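Long-range contacts in purine nucleoside phosphorylase (Schistosoma mansoni, PDB 6BFV), which probably catalyses the reversible phosphorolysis of purine nucleosides such as inosine and guanosine, yielding the free base and ribose 1-phosphate: residues A[117-122]-A[241-246]; A[192-197]-A[220-225]. One frame throughout, in Å; residues are numbered along the deposited sequence.

Contact 1: residues A[117-122]-A[241-246]. With DJP (5-fluoropyrimidin-2-ol), chain G.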
loop_
_atom_site.group_PDB
_atom_site.type_symbol
_atom_site.label_atom_id
_atom_site.label_comp_id
_atom_site.label_asym_id
_atom_site.label_seq_id
_atom_site.Cartn_x
_atom_site.Cartn_y
_atom_site.Cartn_z
ATOM N N ASN A 117 5.123 21.926 5.037
ATOM C CA ASN A 117 4.962 20.770 5.904
ATOM C C ASN A 117 6.246 20.552 6.695
ATOM O O ASN A 117 7.273 21.209 6.463
ATOM C CB ASN A 117 4.604 19.474 5.135
ATOM C CG ASN A 117 5.661 19.067 4.105
ATOM O OD1 ASN A 117 6.805 18.782 4.451
ATOM N ND2 ASN A 117 5.251 18.963 2.828
ATOM N N LEU A 118 6.162 19.618 7.639
ATOM C CA LEU A 118 7.305 19.135 8.411
ATOM C C LEU A 118 7.700 17.745 7.911
ATOM O O LEU A 118 6.826 16.890 7.687
ATOM C CB LEU A 118 6.970 19.050 9.914
ATOM C CG LEU A 118 6.484 20.316 10.643
ATOM C CD1 LEU A 118 5.995 20.062 12.084
ATOM C CD2 LEU A 118 7.568 21.281 10.692
ATOM N N ALA A 119 9.003 17.483 7.805
ATOM C CA ALA A 119 9.462 16.218 7.226
ATOM C C ALA A 119 10.726 15.716 7.922
ATOM O O ALA A 119 11.402 16.458 8.634
ATOM C CB ALA A 119 9.712 16.380 5.723
ATOM N N GLY A 120 11.028 14.429 7.740
ATOM C CA GLY A 120 12.294 13.869 8.220
ATOM C C GLY A 120 13.313 13.929 7.089
ATOM O O GLY A 120 12.968 13.726 5.923
ATOM N N GLY A 121 14.571 14.195 7.430
ATOM C CA GLY A 121 15.641 14.212 6.413
ATOM C C GLY A 121 16.252 12.839 6.189
ATOM O O GLY A 121 16.531 12.106 7.137
ATOM N N ILE A 122 16.456 12.503 4.910
ATOM C CA ILE A 122 17.058 11.241 4.478
ATOM C C ILE A 122 18.420 11.481 3.813
ATOM O O ILE A 122 19.396 10.779 4.084
ATOM C CB ILE A 122 16.114 10.470 3.530
ATOM C CG1 ILE A 122 14.795 10.124 4.241
ATOM C CG2 ILE A 122 16.795 9.225 2.924
ATOM C CD1 ILE A 122 14.920 9.152 5.489
ATOM N N SER A 241 9.287 21.707 2.427
ATOM C CA SER A 241 9.399 20.909 3.646
ATOM C C SER A 241 10.386 21.614 4.564
ATOM O O SER A 241 11.451 22.059 4.117
ATOM C CB SER A 241 9.917 19.479 3.429
ATOM O OG SER A 241 9.015 18.638 2.771
ATOM N N LEU A 242 10.015 21.726 5.836
ATOM C CA LEU A 242 10.946 22.031 6.914
ATOM C C LEU A 242 11.461 20.732 7.532
ATOM O O LEU A 242 10.666 19.927 8.042
ATOM C CB LEU A 242 10.264 22.888 7.973
ATOM C CG LEU A 242 11.072 23.098 9.252
ATOM C CD1 LEU A 242 12.410 23.843 9.034
ATOM C CD2 LEU A 242 10.201 23.845 10.226
ATOM N N ILE A 243 12.784 20.541 7.491
ATOM C CA ILE A 243 13.463 19.365 8.057
ATOM C C ILE A 243 13.529 19.488 9.573
ATOM O O ILE A 243 14.071 20.463 10.111
ATOM C CB ILE A 243 14.881 19.219 7.479
ATOM C CG1 ILE A 243 14.833 19.025 5.960
ATOM C CG2 ILE A 243 15.635 18.076 8.132
ATOM C CD1 ILE A 243 13.883 17.991 5.509
ATOM N N ALA A 244 12.991 18.503 10.265
ATOM C CA ALA A 244 13.035 18.488 11.723
ATOM C C ALA A 244 13.991 17.452 12.324
ATOM O O ALA A 244 14.196 17.471 13.540
ATOM C CB ALA A 244 11.639 18.258 12.295
ATOM N N ASN A 245 14.600 16.581 11.527
ATOM C CA ASN A 245 15.632 15.666 12.023
ATOM C C ASN A 245 16.351 15.099 10.807
ATOM O O ASN A 245 15.899 15.276 9.669
ATOM C CB ASN A 245 15.032 14.563 12.898
ATOM C CG ASN A 245 14.608 13.342 12.103
ATOM O OD1 ASN A 245 14.223 13.445 10.922
ATOM N ND2 ASN A 245 14.664 12.175 12.747
ATOM N N ASN A 246 17.494 14.437 11.038
ATOM C CA ASN A 246 18.064 13.531 10.034
ATOM C C ASN A 246 17.794 12.111 10.503
ATOM O O ASN A 246 18.442 11.630 11.438
ATOM C CB ASN A 246 19.566 13.705 9.800
ATOM C CG ASN A 246 20.018 12.999 8.553
ATOM O OD1 ASN A 246 20.217 11.783 8.559
ATOM N ND2 ASN A 246 20.108 13.743 7.431
HETATM C C3 DJP G . 9.257 12.372 10.048
HETATM C C2 DJP G . 10.108 14.341 11.087
HETATM C C1 DJP G . 7.841 14.386 10.220
HETATM O O DJP G . 11.163 14.975 11.731
HETATM N N DJP G . 8.912 15.015 10.881
HETATM N N1 DJP G . 10.292 12.975 10.658
HETATM C C DJP G . 8.050 13.075 9.817
HETATM F F DJP G . 7.044 12.434 9.188
#
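Strands 117-121 and 241-246 run parallel, paired Asn-117 with Ser-241, Leu-118 with Leu-242 and Ala-119 with Ile-243, until a beta bulge moves the register by one and sets Gly-121 beside Asn-246. Ala-244 N donates to Ala-119 O (3.1 Å); past the bulge, Gly-121 N reaches Asn-245 O at 2.8 Å. At the start of the pairing, Ser-241 OG donates in the amide plane to a lone pair of Asn-117 OD1 (2.8 Å). With CG between its own N and carbonyl carbon (chi1 60°), the Asn-117 amide turns toward Ser-241; its ND2 hydrogen-bonds Thr-223 OG1, and the bonds at OD1 and ND2 together fix its rotation. On the other face Leu-118 and Leu-242 lie side by side, CD2 to CD2 at 3.7 Å, next to helix 259-283. Asn-245 OD1 packs 3.3 Å from Gly-120 CA; it is hydrogen-bonded to Ser-247 OG, and ND2 to Asp-250 OD2. The fluoropyrimidinol rests over Gly-120, whose CA is 3.3 Å from its N1, and makes a weak hydrogen bond from its O to Ala-119 O. The bulged strand ends thus form one wall of a pocket that probably takes the purine base, in the sheet of the phosphorylase superfamily fold.

Contact 2: residues A[192-197]-A[220-225]. With DJP (5-fluoropyrimidin-2-ol), chain G.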
loop_
_atom_site.group_PDB
_atom_site.type_symbol
_atom_site.label_atom_id
_atom_site.label_comp_id
_atom_site.label_asym_id
_atom_site.label_seq_id
_atom_site.Cartn_x
_atom_site.Cartn_y
_atom_site.Cartn_z
ATOM N N GLY A 192 14.804 18.717 -3.405
ATOM C CA GLY A 192 14.804 17.294 -3.086
ATOM C C GLY A 192 13.523 16.544 -3.436
ATOM O O GLY A 192 12.493 17.135 -3.765
ATOM N N VAL A 193 13.633 15.210 -3.375
ATOM C CA VAL A 193 12.545 14.271 -3.633
ATOM C C VAL A 193 11.899 13.860 -2.303
ATOM O O VAL A 193 12.587 13.362 -1.403
ATOM C CB VAL A 193 13.068 13.034 -4.392
ATOM C CG1 VAL A 193 11.949 11.980 -4.572
ATOM C CG2 VAL A 193 13.744 13.425 -5.772
ATOM N N TYR A 194 10.571 14.027 -2.198
ATOM C CA TYR A 194 9.775 13.751 -0.992
ATOM C C TYR A 194 9.095 12.391 -1.077
ATOM O O TYR A 194 8.353 12.145 -2.033
ATOM C CB TYR A 194 8.711 14.835 -0.866
ATOM C CG TYR A 194 7.727 14.749 0.294
ATOM C CD1 TYR A 194 7.858 15.587 1.368
ATOM C CD2 TYR A 194 6.610 13.927 0.253
ATOM C CE1 TYR A 194 6.968 15.560 2.421
ATOM C CE2 TYR A 194 5.706 13.882 1.329
ATOM C CZ TYR A 194 5.882 14.697 2.394
ATOM O OH TYR A 194 4.996 14.743 3.445
ATOM N N ALA A 195 9.335 11.519 -0.081
ATOM C CA ALA A 195 8.640 10.232 0.025
ATOM C C ALA A 195 7.414 10.382 0.918
ATOM O O ALA A 195 7.507 10.961 1.999
ATOM C CB ALA A 195 9.567 9.148 0.578
ATOM N N PHE A 196 6.253 9.893 0.444
ATOM C CA PHE A 196 4.998 9.915 1.208
ATOM C C PHE A 196 4.921 8.587 1.972
ATOM O O PHE A 196 4.764 7.515 1.361
ATOM C CB PHE A 196 3.798 10.125 0.263
ATOM C CG PHE A 196 2.415 10.209 0.943
ATOM C CD1 PHE A 196 2.270 10.543 2.276
ATOM C CD2 PHE A 196 1.246 9.986 0.195
ATOM C CE1 PHE A 196 0.982 10.612 2.884
ATOM C CE2 PHE A 196 -0.037 10.063 0.805
ATOM C CZ PHE A 196 -0.153 10.391 2.134
ATOM N N ASN A 197 5.133 8.656 3.293
ATOM C CA ASN A 197 4.830 7.577 4.262
ATOM C C ASN A 197 3.416 7.817 4.811
ATOM O O ASN A 197 3.178 8.830 5.486
ATOM C CB ASN A 197 5.881 7.598 5.399
ATOM C CG ASN A 197 5.444 6.860 6.683
ATOM O OD1 ASN A 197 4.721 5.891 6.640
ATOM N ND2 ASN A 197 5.887 7.339 7.814
ATOM N N GLY A 220 7.702 12.310 4.757
ATOM C CA GLY A 220 6.644 12.820 5.622
ATOM C C GLY A 220 5.294 12.194 5.319
ATOM O O GLY A 220 5.160 11.313 4.458
ATOM N N MET A 221 4.269 12.702 6.015
ATOM C CA MET A 221 2.961 12.047 6.044
ATOM C C MET A 221 1.846 12.897 5.424
ATOM O O MET A 221 0.671 12.662 5.716
ATOM C CB MET A 221 2.600 11.691 7.497
ATOM C CG MET A 221 3.666 10.969 8.286
ATOM S SD MET A 221 3.087 10.817 10.008
ATOM C CE MET A 221 4.612 10.315 10.749
ATOM N N SER A 222 2.170 13.892 4.593
ATOM C CA SER A 222 1.160 14.801 4.044
ATOM C C SER A 222 1.559 15.223 2.619
ATOM O O SER A 222 2.454 14.637 1.993
ATOM C CB SER A 222 1.004 16.022 4.959
ATOM O OG SER A 222 2.076 16.946 4.731
ATOM N N THR A 223 0.833 16.223 2.096
ATOM C CA THR A 223 1.192 17.044 0.935
ATOM C C THR A 223 0.963 16.357 -0.424
ATOM O O THR A 223 0.340 16.953 -1.327
ATOM C CB THR A 223 2.632 17.545 1.083
ATOM O OG1 THR A 223 2.714 18.393 2.237
ATOM C CG2 THR A 223 3.085 18.372 -0.168
ATOM N N VAL A 224 1.416 15.111 -0.599
ATOM C CA VAL A 224 1.236 14.429 -1.907
ATOM C C VAL A 224 -0.230 14.313 -2.290
ATOM O O VAL A 224 -0.561 14.478 -3.485
ATOM C CB VAL A 224 1.986 13.085 -1.899
ATOM C CG1 VAL A 224 1.636 12.274 -3.063
ATOM C CG2 VAL A 224 3.541 13.274 -1.915
ATOM N N PRO A 225 -1.171 14.024 -1.371
ATOM C CA PRO A 225 -2.591 13.939 -1.772
ATOM C C PRO A 225 -3.127 15.248 -2.320
ATOM O O PRO A 225 -3.729 15.264 -3.400
ATOM C CB PRO A 225 -3.288 13.548 -0.465
ATOM C CG PRO A 225 -2.234 12.711 0.249
ATOM C CD PRO A 225 -0.960 13.540 0.006
HETATM C C3 DJP G . 9.257 12.372 10.048
HETATM C C2 DJP G . 10.108 14.341 11.087
HETATM C C1 DJP G . 7.841 14.386 10.220
HETATM O O DJP G . 11.163 14.975 11.731
HETATM N N DJP G . 8.912 15.015 10.881
HETATM N N1 DJP G . 10.292 12.975 10.658
HETATM C C DJP G . 8.050 13.075 9.817
HETATM F F DJP G . 7.044 12.434 9.188
HETATM O O HOH W 1 5.133 16.260 5.718
#
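Tyr-194 and Phe-196 fill the hollows of the turn that leads from Gly-220 into helix 224-232, a strand-to-helix connection on the central sheet of the phosphorylase fold. Gly-220 makes a single parallel bridge with Phe-196: its N donates to Ala-195 O and its O accepts from Asn-197 N at 2.9 Å. With CG anti to the backbone N (chi1 178°), the Tyr-194 ring reaches across the turn and brings its hydroxyl against the backbone of Gly-220, with OH 3.2 Å from Gly-220 C. Val-224 bridges the two rings from one side: CG2 meets Tyr-194 CD2 at 3.8 Å, and CB lies equally near Phe-196 CD2. The far end of the phenyl ring meets Pro-225, whose CG is 3.5 Å from Phe-196 CE2 and whose CD makes an off-centre CH-pi contact. Gly-220 O lies at the edge of this ring, in its plane; Leu-145 of a second subunit also packs against Phe-196. Met-221 CB and CG rest against Asn-197 O, and the extended chain carries CE to 3.6 Å from the fluorine of the bound pyrimidinol. Ser-222 N donates to Tyr-194 OH (3.2 Å, 164° at the hydrogen), and a water in the plane of the tyrosine ring sits 2.7 Å from that same OH.

In the fold
The two contacts have centres about 10 Å apart, on the same side of the chain's centre, and both reach the same mixed sheet, contact 2 through strand 189-196 and its bridge at Gly-220. Contact 2 is nested within the loop that contact 1 closes: strand 112-121 comes first, then 189-196, the turn at 220-225 with helix 224-232, and finally strand 236-246. They meet where strand 112-121 passes the turn, and at Tyr-194 CD1, which packs 3.6 Å from Ser-241 OG. The fluoropyrimidinol touches both, so segments distant in sequence together line one pocket. Contact 2 also reaches the second subunit, where Phe-161 packs on Met-221, placing this pocket near a subunit interface of the trimer.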